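Local atomic coordinates of LP15968p (Drosophila melanogaster, PDB entry 3MN8), a protein that removes C-terminal arginine or lysine residues from peptides and proteins as a zinc-dependent carboxypeptidase of the M14 family, this chain being its first carboxypeptidase-like unit. Residues E30-Q43 / R108-N121. Numbering follows the deposited sequence.
Sequences EDESFLQQPHYASQ and RQLLVYMAQYLLGN
Phe34 drops its ring onto the helix between Tyr113 and the CA/CB end of Tyr117, a place suited to a flat apolar group, with Tyr113 O over one face and Glu32 C over the other. Its CG sits between the backbone N and the carbonyl carbon (chi1 51°), which swings the ring toward the helix. The Phe34 and Tyr113 planes are 27° apart with little overlap, and touch where Phe34 CD1 meets Tyr113 CD2 at 3.4 Å. On the other flank Phe34 CZ lies 3.7 Å from Tyr117 CB, while Gln116 runs alongside, pointing the other way, its amide beside Phe34 CB. The Tyr117 hydroxyl donates to Glu30 OE2 (2.9 Å), from above the carboxylate plane; Lys325 of helix 317-333 forms a salt bridge with the same oxygen. In this M14 catalytic domain, the N-terminal segment runs antiparallel along helix 106-121, on a face it shares with helix 317-333. Near the end of the helical segment, Asn121 suits its place by having both an acceptor and a donor: OD1 takes Asp31 N in plane on a lone pair (2.8 Å), and ND2 gives to Asp31 O (3.0 Å) and to Tyr117 O. A leucine here would probably leave both backbone groups of Asp31 without these mates, freeing the segment to shift. Toward the other end, Gln109 bends at chi2 (-49°), resting CG 3.4 Å from Tyr40 CD2 while OE1 accepts from Ala41 N (2.9 Å).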
# COMPACT_ATOMS: atom_id res chain seq x y z
N GLU A 30 6.68 -13.50 -21.40
CA GLU A 30 6.08 -13.66 -20.07
C GLU A 30 5.35 -14.99 -19.78
O GLU A 30 4.61 -15.52 -20.61
CB GLU A 30 5.12 -12.49 -19.81
CG GLU A 30 5.69 -11.12 -20.15
CD GLU A 30 4.61 -10.04 -20.21
OE1 GLU A 30 3.68 -10.17 -21.04
OE2 GLU A 30 4.71 -9.07 -19.44
N ASP A 31 5.57 -15.52 -18.59
CA ASP A 31 4.81 -16.67 -18.12
C ASP A 31 3.58 -16.19 -17.33
O ASP A 31 3.63 -16.02 -16.11
CB ASP A 31 5.71 -17.56 -17.25
CG ASP A 31 4.93 -18.61 -16.49
OD1 ASP A 31 5.54 -19.28 -15.62
OD2 ASP A 31 3.72 -18.76 -16.75
N GLU A 32 2.48 -15.97 -18.05
CA GLU A 32 1.22 -15.55 -17.44
C GLU A 32 0.18 -16.68 -17.50
O GLU A 32 -1.00 -16.44 -17.81
CB GLU A 32 0.67 -14.33 -18.17
CG GLU A 32 1.52 -13.08 -18.10
CD GLU A 32 0.92 -11.93 -18.90
OE1 GLU A 32 0.24 -11.09 -18.30
OE2 GLU A 32 1.13 -11.88 -20.14
N SER A 33 0.61 -17.90 -17.21
CA SER A 33 -0.27 -19.06 -17.31
C SER A 33 -1.46 -18.96 -16.36
O SER A 33 -2.55 -19.50 -16.63
CB SER A 33 0.52 -20.35 -17.03
OG SER A 33 0.95 -20.40 -15.68
N PHE A 34 -1.25 -18.25 -15.25
CA PHE A 34 -2.28 -18.10 -14.23
C PHE A 34 -3.62 -17.61 -14.77
O PHE A 34 -4.59 -17.49 -14.03
CB PHE A 34 -1.79 -17.23 -13.05
CG PHE A 34 -1.20 -15.89 -13.46
CD1 PHE A 34 -2.01 -14.78 -13.70
CD2 PHE A 34 0.18 -15.72 -13.56
CE1 PHE A 34 -1.45 -13.56 -14.05
CE2 PHE A 34 0.74 -14.49 -13.91
CZ PHE A 34 -0.08 -13.41 -14.15
N LEU A 35 -3.68 -17.34 -16.07
CA LEU A 35 -4.90 -16.85 -16.71
C LEU A 35 -5.72 -17.97 -17.38
O LEU A 35 -6.85 -17.74 -17.81
CB LEU A 35 -4.56 -15.79 -17.75
CG LEU A 35 -3.52 -14.75 -17.34
CD1 LEU A 35 -3.04 -13.98 -18.57
CD2 LEU A 35 -4.08 -13.81 -16.26
N GLN A 36 -5.15 -19.16 -17.49
CA GLN A 36 -5.73 -20.22 -18.32
C GLN A 36 -6.98 -20.86 -17.70
O GLN A 36 -7.44 -21.90 -18.16
CB GLN A 36 -4.68 -21.29 -18.59
CG GLN A 36 -5.04 -22.31 -19.65
CD GLN A 36 -4.67 -21.85 -21.04
OE1 GLN A 36 -4.65 -22.64 -21.99
NE2 GLN A 36 -4.35 -20.56 -21.17
N GLN A 37 -7.51 -20.23 -16.66
CA GLN A 37 -8.54 -20.85 -15.84
C GLN A 37 -9.16 -19.82 -14.90
O GLN A 37 -8.99 -19.89 -13.68
CB GLN A 37 -7.92 -21.99 -15.04
CG GLN A 37 -6.57 -21.64 -14.36
CD GLN A 37 -6.71 -21.32 -12.87
OE1 GLN A 37 -6.98 -20.18 -12.51
NE2 GLN A 37 -6.50 -22.32 -12.02
N PRO A 38 -9.88 -18.85 -15.47
CA PRO A 38 -10.42 -17.73 -14.68
C PRO A 38 -11.40 -18.20 -13.61
O PRO A 38 -12.37 -18.90 -13.91
CB PRO A 38 -11.14 -16.88 -15.73
CG PRO A 38 -10.58 -17.32 -17.05
CD PRO A 38 -10.25 -18.77 -16.89
N HIS A 39 -11.15 -17.81 -12.37
CA HIS A 39 -11.98 -18.20 -11.25
C HIS A 39 -11.54 -17.45 -9.98
O HIS A 39 -10.40 -16.97 -9.89
CB HIS A 39 -11.91 -19.72 -11.04
CG HIS A 39 -10.64 -20.18 -10.39
ND1 HIS A 39 -9.41 -20.05 -10.98
CD2 HIS A 39 -10.43 -20.80 -9.20
CE1 HIS A 39 -8.48 -20.55 -10.18
NE2 HIS A 39 -9.07 -21.02 -9.10
N TYR A 40 -12.44 -17.33 -9.02
CA TYR A 40 -12.07 -16.68 -7.76
C TYR A 40 -11.45 -17.68 -6.79
O TYR A 40 -12.04 -18.72 -6.52
CB TYR A 40 -13.28 -15.96 -7.14
CG TYR A 40 -13.60 -14.63 -7.80
CD1 TYR A 40 -14.72 -14.48 -8.61
CD2 TYR A 40 -12.76 -13.53 -7.64
CE1 TYR A 40 -15.00 -13.27 -9.23
CE2 TYR A 40 -13.04 -12.33 -8.25
CZ TYR A 40 -14.15 -12.20 -9.04
OH TYR A 40 -14.40 -10.99 -9.65
N ALA A 41 -10.26 -17.36 -6.29
CA ALA A 41 -9.59 -18.26 -5.35
C ALA A 41 -10.25 -18.20 -3.95
O ALA A 41 -10.42 -17.13 -3.38
CB ALA A 41 -8.11 -17.94 -5.27
N SER A 42 -10.62 -19.37 -3.44
CA SER A 42 -11.23 -19.46 -2.12
C SER A 42 -10.18 -19.29 -1.03
O SER A 42 -8.99 -19.26 -1.31
CB SER A 42 -11.95 -20.81 -1.94
OG SER A 42 -11.02 -21.87 -1.83
N GLN A 43 -10.62 -19.20 0.21
CA GLN A 43 -9.69 -19.19 1.33
C GLN A 43 -8.75 -20.39 1.23
O GLN A 43 -7.54 -20.22 1.29
CB GLN A 43 -10.43 -19.22 2.66
CG GLN A 43 -9.53 -19.07 3.87
CD GLN A 43 -8.78 -17.74 3.88
OE1 GLN A 43 -9.24 -16.74 3.33
NE2 GLN A 43 -7.61 -17.73 4.53
N ARG A 108 -8.61 -8.51 -4.90
CA ARG A 108 -8.28 -9.83 -4.37
C ARG A 108 -7.55 -10.64 -5.43
O ARG A 108 -6.40 -11.03 -5.23
CB ARG A 108 -9.54 -10.57 -3.92
CG ARG A 108 -9.33 -12.07 -3.85
CD ARG A 108 -10.60 -12.85 -3.51
NE ARG A 108 -10.81 -12.93 -2.07
CZ ARG A 108 -10.69 -14.01 -1.31
NH1 ARG A 108 -10.37 -15.20 -1.81
NH2 ARG A 108 -10.92 -13.89 -0.01
N GLN A 109 -8.21 -10.87 -6.55
CA GLN A 109 -7.64 -11.72 -7.60
C GLN A 109 -6.42 -11.11 -8.26
O GLN A 109 -5.49 -11.84 -8.62
CB GLN A 109 -8.68 -12.10 -8.66
CG GLN A 109 -9.44 -13.36 -8.33
CD GLN A 109 -8.52 -14.49 -7.96
OE1 GLN A 109 -8.59 -15.02 -6.85
NE2 GLN A 109 -7.64 -14.86 -8.88
N LEU A 110 -6.41 -9.78 -8.40
CA LEU A 110 -5.26 -9.10 -8.98
C LEU A 110 -3.97 -9.32 -8.17
O LEU A 110 -2.87 -9.42 -8.74
CB LEU A 110 -5.52 -7.61 -9.14
CG LEU A 110 -6.51 -7.22 -10.24
CD1 LEU A 110 -6.57 -5.71 -10.35
CD2 LEU A 110 -6.12 -7.80 -11.57
N LEU A 111 -4.11 -9.39 -6.85
CA LEU A 111 -2.95 -9.60 -6.01
C LEU A 111 -2.51 -11.05 -6.08
O LEU A 111 -1.33 -11.35 -5.99
CB LEU A 111 -3.24 -9.21 -4.56
CG LEU A 111 -3.28 -7.70 -4.33
CD1 LEU A 111 -3.47 -7.38 -2.85
CD2 LEU A 111 -1.98 -7.11 -4.85
N VAL A 112 -3.48 -11.95 -6.24
CA VAL A 112 -3.16 -13.35 -6.40
C VAL A 112 -2.37 -13.51 -7.68
O VAL A 112 -1.33 -14.18 -7.71
CB VAL A 112 -4.43 -14.19 -6.44
CG1 VAL A 112 -4.16 -15.52 -7.10
CG2 VAL A 112 -4.97 -14.37 -5.02
N TYR A 113 -2.85 -12.87 -8.74
CA TYR A 113 -2.14 -12.79 -10.01
C TYR A 113 -0.72 -12.18 -9.91
O TYR A 113 0.24 -12.72 -10.46
CB TYR A 113 -2.96 -11.99 -11.02
CG TYR A 113 -4.24 -12.67 -11.48
CD1 TYR A 113 -5.28 -11.93 -12.04
CD2 TYR A 113 -4.40 -14.04 -11.36
CE1 TYR A 113 -6.45 -12.54 -12.47
CE2 TYR A 113 -5.57 -14.67 -11.79
CZ TYR A 113 -6.59 -13.91 -12.33
OH TYR A 113 -7.74 -14.53 -12.75
N MET A 114 -0.60 -11.05 -9.23
CA MET A 114 0.70 -10.41 -9.07
C MET A 114 1.74 -11.36 -8.46
O MET A 114 2.82 -11.53 -9.01
CB MET A 114 0.58 -9.12 -8.25
CG MET A 114 1.91 -8.37 -8.01
SD MET A 114 2.72 -7.75 -9.51
CE MET A 114 1.37 -6.78 -10.18
N ALA A 115 1.40 -11.98 -7.33
CA ALA A 115 2.28 -12.91 -6.64
C ALA A 115 2.91 -13.89 -7.62
O ALA A 115 4.13 -13.96 -7.75
CB ALA A 115 1.49 -13.68 -5.57
N GLN A 116 2.06 -14.66 -8.29
CA GLN A 116 2.52 -15.60 -9.29
C GLN A 116 3.35 -14.91 -10.37
O GLN A 116 4.46 -15.35 -10.69
CB GLN A 116 1.33 -16.29 -9.93
CG GLN A 116 0.50 -17.13 -8.96
CD GLN A 116 -0.83 -17.59 -9.58
OE1 GLN A 116 -0.90 -18.61 -10.28
NE2 GLN A 116 -1.88 -16.82 -9.34
N TYR A 117 2.82 -13.81 -10.91
CA TYR A 117 3.47 -13.05 -11.97
C TYR A 117 4.91 -12.66 -11.62
O TYR A 117 5.86 -12.97 -12.34
CB TYR A 117 2.67 -11.80 -12.29
CG TYR A 117 3.24 -10.99 -13.43
CD1 TYR A 117 2.97 -11.33 -14.75
CD2 TYR A 117 4.06 -9.90 -13.19
CE1 TYR A 117 3.50 -10.61 -15.80
CE2 TYR A 117 4.60 -9.16 -14.24
CZ TYR A 117 4.32 -9.52 -15.54
OH TYR A 117 4.84 -8.81 -16.59
N LEU A 118 5.07 -11.97 -10.50
CA LEU A 118 6.38 -11.56 -10.05
C LEU A 118 7.32 -12.75 -9.90
O LEU A 118 8.41 -12.76 -10.47
CB LEU A 118 6.29 -10.81 -8.72
CG LEU A 118 5.78 -9.39 -8.89
CD1 LEU A 118 5.63 -8.70 -7.54
CD2 LEU A 118 6.73 -8.61 -9.80
N LEU A 119 6.91 -13.74 -9.13
CA LEU A 119 7.78 -14.87 -8.87
C LEU A 119 8.18 -15.60 -10.14
O LEU A 119 9.36 -15.76 -10.41
CB LEU A 119 7.14 -15.83 -7.88
CG LEU A 119 7.28 -15.37 -6.44
CD1 LEU A 119 6.49 -16.28 -5.49
CD2 LEU A 119 8.77 -15.29 -6.07
N GLY A 120 7.18 -16.01 -10.92
CA GLY A 120 7.43 -16.82 -12.11
C GLY A 120 8.08 -16.07 -13.27
O GLY A 120 8.46 -16.68 -14.27
N ASN A 121 8.23 -14.76 -13.13
CA ASN A 121 8.84 -13.97 -14.19
C ASN A 121 10.10 -13.19 -13.81
O ASN A 121 10.87 -12.81 -14.68
CB ASN A 121 7.81 -13.03 -14.80
CG ASN A 121 6.84 -13.76 -15.68
OD1 ASN A 121 7.10 -13.99 -16.87
ND2 ASN A 121 5.70 -14.14 -15.12